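Local coordinates for protein cytochrome P450 (Bacillus megaterium, PDB 5L92) that probably uses its heme iron to hydroxylate steroids as a cytochrome P450 monooxygenase, with corticosterone bound in its active site, at residues 198-201 with 202-206; 230-233 with 234-238. All coordinates share one frame; numbering follows the deposited sequence.

Interaction 1: residues 198-201 with 202-206; sequences FYRI and IEEKR
R200 and E204, one helical turn apart, run side by side and point the same way. With chi1 at -176° R200 swings CG away from its own amide, and the bend at chi3 carries NH1 to OE2 of E204, 3.1 Å away. This salt bridge includes only a weak hydrogen bond. OE2 sits at the edge of the guanidinium, near its plane, yet the carboxylate is turned 62° from that plane. Long charged chains suit this exposed face. The backbone bond from E204 N to R200 O, 2.9 Å, links the same two residues.

On the buried face, I202 folds back along the preceding turn: its CG1 lies 3.0 Å from F198 O, while CD1 comes obliquely to the Y199 ring, 4.5 Å from Y199 CD1. I202 also touches V233 and L218 of neighbouring helices. Replacing I202 with alanine removes CG1 and CD1, which would probably leave a gap between Y199 and these neighbours. I201 lies alongside K205, CG2 to CE 4.0 Å, while NZ forms a salt bridge with D212 and a hydrogen bond to G152 O. Such i to i+4 ion pairing outside and branched aliphatics inside typify an amphipathic helix, here the P450 G helix.

Interaction 2: residues 230-233 with 234-238; sequences EEIV and GFSIL
The flat peptide group carrying the I232 carbonyl is gripped by S236 from both faces. S236 N tilts 23° to one side of the carbonyl plane, and S236 OG stands 36° out of it on the other, so neither donor lies in the plane. This double acceptance, an i to i+4 backbone bond reinforced by a serine hydroxyl, belongs to the N-terminal half of helix 229-245, the long P450 helix that passes over the heme. The serine has OG anti to its carbonyl carbon and beside its backbone N (chi1 -62°), which turns the hydroxyl back along the helix. A small polar residue suits this buried place, since its hydroxyl is satisfied by its own helix while its side chain touches F198 and I214.

The one aromatic ring here, that of F235, leads away from the preceding turn: CB lies 3.6 Å from E231 O, and the ring extends among V99 and L217, about 4 Å from the heme at the nearest atoms. A large apolar side chain fits that buried setting. L238, one turn beyond G234, touches both the heme and corticosterone. The same i to i+4 ladder runs from G234 N to E230 O, 2.8 Å, and on from L238 N to G234 O. Near the helix start T228 OG1 is hydrogen-bonded to E231 N, and the E231 carboxylate has a long, weak ion pair with K91. V233 and I237 lie side by side as branched aliphatics facing helix 177-207, with V233 CG1 and I237 CD1 3.6 Å apart.

Interaction 1 comes first along the chain, near the C-terminal end of helix 177-207; interaction 2 follows, near the start of helix 229-245, with helix 213-222 between them in sequence. Their centres are 12 Å apart, and the two helices pack directly. The F198 ring lies against S236 and I237, with its CD2 3.6 Å from I237 CG1, while I202 meets V233 and Y199 reaches E230. Helix 213-222 lines both contacts, since L218 touches I202 and I232. Interaction 1 is partly buried and lies away from the annotated sites, whereas interaction 2 is buried and ends in the heme and steroid pocket. The helix of 198-206 thus backs the helix that forms part of that pocket.

Interaction 1: residues 198-201 with 202-206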
loop_
_atom_site.group_PDB
_atom_site.type_symbol
_atom_site.label_atom_id
_atom_site.label_comp_id
_atom_site.label_asym_id
_atom_site.label_seq_id
_atom_site.Cartn_x
_atom_site.Cartn_y
_atom_site.Cartn_z
ATOM N N PHE A 198 5.596 17.696 -10.762
ATOM C CA PHE A 198 4.160 17.920 -10.844
ATOM C C PHE A 198 3.782 19.397 -10.968
ATOM O O PHE A 198 2.692 19.701 -11.456
ATOM C CB PHE A 198 3.456 17.271 -9.647
ATOM C CG PHE A 198 3.123 15.815 -9.884
ATOM C CD1 PHE A 198 2.086 15.465 -10.731
ATOM C CD2 PHE A 198 3.883 14.817 -9.307
ATOM C CE1 PHE A 198 1.784 14.138 -10.997
ATOM C CE2 PHE A 198 3.596 13.483 -9.534
ATOM C CZ PHE A 198 2.553 13.128 -10.387
ATOM N N TYR A 199 4.627 20.329 -10.538
ATOM C CA TYR A 199 4.320 21.723 -10.844
ATOM C C TYR A 199 4.341 21.968 -12.340
ATOM O O TYR A 199 3.500 22.705 -12.862
ATOM C CB TYR A 199 5.288 22.661 -10.135
ATOM C CG TYR A 199 4.861 22.915 -8.711
ATOM C CD1 TYR A 199 3.674 23.577 -8.452
ATOM C CD2 TYR A 199 5.619 22.488 -7.635
ATOM C CE1 TYR A 199 3.262 23.826 -7.187
ATOM C CE2 TYR A 199 5.213 22.748 -6.340
ATOM C CZ TYR A 199 4.027 23.421 -6.128
ATOM O OH TYR A 199 3.550 23.685 -4.866
ATOM N N ARG A 200 5.275 21.338 -13.054
ATOM C CA ARG A 200 5.265 21.430 -14.512
ATOM C C ARG A 200 3.992 20.816 -15.090
ATOM O O ARG A 200 3.278 21.459 -15.862
ATOM C CB ARG A 200 6.516 20.772 -15.087
ATOM C CG ARG A 200 6.656 20.902 -16.598
ATOM C CD ARG A 200 7.985 20.379 -17.086
ATOM N NE ARG A 200 8.310 19.050 -16.596
ATOM C CZ ARG A 200 7.787 17.920 -17.060
ATOM N NH1 ARG A 200 6.873 17.924 -18.037
ATOM N NH2 ARG A 200 8.179 16.769 -16.531
ATOM N N ILE A 201 3.641 19.615 -14.695
ATOM C CA ILE A 201 2.417 19.010 -15.158
ATOM C C ILE A 201 1.206 19.941 -14.980
ATOM O O ILE A 201 0.378 20.077 -15.837
ATOM C CB ILE A 201 2.129 17.700 -14.412
ATOM C CG1 ILE A 201 3.244 16.709 -14.599
ATOM C CG2 ILE A 201 0.830 17.115 -14.868
ATOM C CD1 ILE A 201 3.462 16.317 -16.004
ATOM N N ILE A 202 1.120 20.561 -13.834
ATOM C CA ILE A 202 0.033 21.459 -13.514
ATOM C C ILE A 202 -0.034 22.619 -14.531
ATOM O O ILE A 202 -1.080 22.945 -15.037
ATOM C CB ILE A 202 0.127 21.890 -12.041
ATOM C CG1 ILE A 202 -0.102 20.702 -11.132
ATOM C CG2 ILE A 202 -0.858 22.960 -11.669
ATOM C CD1 ILE A 202 0.231 20.977 -9.691
ATOM N N GLU A 203 1.108 23.217 -14.803
ATOM C CA GLU A 203 1.212 24.293 -15.766
ATOM C C GLU A 203 0.693 23.796 -17.101
ATOM O O GLU A 203 -0.111 24.438 -17.718
ATOM C CB GLU A 203 2.657 24.736 -15.954
ATOM C CG GLU A 203 3.197 25.724 -14.945
ATOM C CD GLU A 203 4.728 25.673 -14.777
ATOM O OE1 GLU A 203 5.495 25.576 -15.772
ATOM O OE2 GLU A 203 5.177 25.719 -13.615
ATOM N N GLU A 204 1.166 22.639 -17.527
ATOM C CA GLU A 204 0.742 22.084 -18.809
ATOM C C GLU A 204 -0.771 21.885 -18.865
ATOM O O GLU A 204 -1.386 22.086 -19.922
ATOM C CB GLU A 204 1.450 20.763 -19.084
ATOM C CG GLU A 204 2.937 20.844 -19.191
ATOM C CD GLU A 204 3.590 19.484 -19.382
ATOM O OE1 GLU A 204 2.917 18.432 -19.213
ATOM O OE2 GLU A 204 4.787 19.457 -19.704
ATOM N N LYS A 205 -1.383 21.464 -17.767
ATOM C CA LYS A 205 -2.812 21.195 -17.741
ATOM C C LYS A 205 -3.699 22.413 -17.607
ATOM O O LYS A 205 -4.851 22.371 -17.952
ATOM C CB LYS A 205 -3.159 20.155 -16.687
ATOM C CG LYS A 205 -2.445 18.849 -16.904
ATOM C CD LYS A 205 -3.233 17.626 -16.561
ATOM C CE LYS A 205 -2.498 16.380 -17.008
ATOM N NZ LYS A 205 -3.170 15.784 -18.161
ATOM N N ARG A 206 -3.168 23.502 -17.109
ATOM C CA ARG A 206 -3.945 24.736 -17.039
ATOM C C ARG A 206 -4.232 25.212 -18.451
ATOM O O ARG A 206 -5.203 25.869 -18.704
ATOM C CB ARG A 206 -3.188 25.809 -16.307
ATOM C CG ARG A 206 -3.311 25.693 -14.840
ATOM C CD ARG A 206 -3.255 27.018 -14.165
ATOM N NE ARG A 206 -3.895 26.860 -12.903
ATOM C CZ ARG A 206 -3.244 26.624 -11.796
ATOM N NH1 ARG A 206 -1.924 26.581 -11.816
ATOM N NH2 ARG A 206 -3.920 26.480 -10.678
#

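Interaction 2: residues 230-233 with 234-238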
loop_
_atom_site.group_PDB
_atom_site.type_symbol
_atom_site.label_atom_id
_atom_site.label_comp_id
_atom_site.label_asym_id
_atom_site.label_seq_id
_atom_site.Cartn_x
_atom_site.Cartn_y
_atom_site.Cartn_z
ATOM N N GLU A 230 -0.146 23.607 -4.321
ATOM C CA GLU A 230 0.652 22.669 -3.543
ATOM C C GLU A 230 -0.188 21.463 -3.139
ATOM O O GLU A 230 0.321 20.337 -3.060
ATOM C CB GLU A 230 1.235 23.365 -2.301
ATOM C CG GLU A 230 2.261 22.531 -1.500
ATOM C CD GLU A 230 2.698 23.186 -0.203
ATOM O OE1 GLU A 230 1.914 23.962 0.379
ATOM O OE2 GLU A 230 3.825 22.919 0.239
ATOM N N GLU A 231 -1.472 21.684 -2.858
ATOM C CA GLU A 231 -2.333 20.586 -2.424
ATOM C C GLU A 231 -2.612 19.626 -3.576
ATOM O O GLU A 231 -2.607 18.400 -3.389
ATOM C CB GLU A 231 -3.616 21.146 -1.825
ATOM C CG GLU A 231 -3.433 21.548 -0.358
ATOM C CD GLU A 231 -4.574 22.394 0.224
ATOM O OE1 GLU A 231 -5.563 22.653 -0.489
ATOM O OE2 GLU A 231 -4.475 22.800 1.401
ATOM N N ILE A 232 -2.779 20.159 -4.786
ATOM C CA ILE A 232 -2.950 19.296 -5.944
ATOM C C ILE A 232 -1.677 18.499 -6.204
ATOM O O ILE A 232 -1.728 17.292 -6.482
ATOM C CB ILE A 232 -3.375 20.129 -7.172
ATOM C CG1 ILE A 232 -4.654 20.896 -6.843
ATOM C CG2 ILE A 232 -3.554 19.212 -8.421
ATOM C CD1 ILE A 232 -5.200 21.675 -7.980
ATOM N N VAL A 233 -0.518 19.153 -6.108
ATOM C CA VAL A 233 0.753 18.445 -6.247
ATOM C C VAL A 233 0.869 17.343 -5.196
ATOM O O VAL A 233 1.246 16.213 -5.508
ATOM C CB VAL A 233 1.928 19.435 -6.177
ATOM C CG1 VAL A 233 3.270 18.724 -5.967
ATOM C CG2 VAL A 233 1.993 20.222 -7.477
ATOM N N GLY A 234 0.551 17.662 -3.941
ATOM C CA GLY A 234 0.688 16.681 -2.872
ATOM C C GLY A 234 -0.183 15.446 -3.095
ATOM O O GLY A 234 0.268 14.312 -2.923
ATOM N N PHE A 235 -1.440 15.653 -3.490
ATOM C CA PHE A 235 -2.335 14.533 -3.748
ATOM C C PHE A 235 -1.868 13.735 -4.961
ATOM O O PHE A 235 -1.847 12.496 -4.931
ATOM C CB PHE A 235 -3.764 15.059 -3.924
ATOM C CG PHE A 235 -4.772 13.991 -4.266
ATOM C CD1 PHE A 235 -5.351 13.207 -3.270
ATOM C CD2 PHE A 235 -5.148 13.795 -5.582
ATOM C CE1 PHE A 235 -6.282 12.212 -3.595
ATOM C CE2 PHE A 235 -6.077 12.810 -5.918
ATOM C CZ PHE A 235 -6.649 12.024 -4.929
ATOM N N SER A 236 -1.424 14.426 -6.007
ATOM C CA SER A 236 -0.913 13.735 -7.181
ATOM C C SER A 236 0.276 12.853 -6.823
ATOM O O SER A 236 0.361 11.702 -7.279
ATOM C CB SER A 236 -0.555 14.757 -8.251
ATOM O OG SER A 236 -1.732 15.447 -8.623
ATOM N N ILE A 237 1.170 13.352 -5.965
ATOM C CA ILE A 237 2.330 12.555 -5.558
ATOM C C ILE A 237 1.891 11.342 -4.747
ATOM O O ILE A 237 2.380 10.230 -4.962
ATOM C CB ILE A 237 3.342 13.432 -4.784
ATOM C CG1 ILE A 237 4.097 14.372 -5.763
ATOM C CG2 ILE A 237 4.348 12.575 -4.022
ATOM C CD1 ILE A 237 4.758 15.555 -5.084
ATOM N N LEU A 238 0.975 11.541 -3.806
ATOM C CA LEU A 238 0.473 10.426 -3.010
ATOM C C LEU A 238 -0.061 9.324 -3.909
ATOM O O LEU A 238 0.265 8.149 -3.717
ATOM C CB LEU A 238 -0.614 10.926 -2.072
ATOM C CG LEU A 238 -1.345 9.924 -1.166
ATOM C CD1 LEU A 238 -0.373 9.163 -0.234
ATOM C CD2 LEU A 238 -2.379 10.695 -0.380
#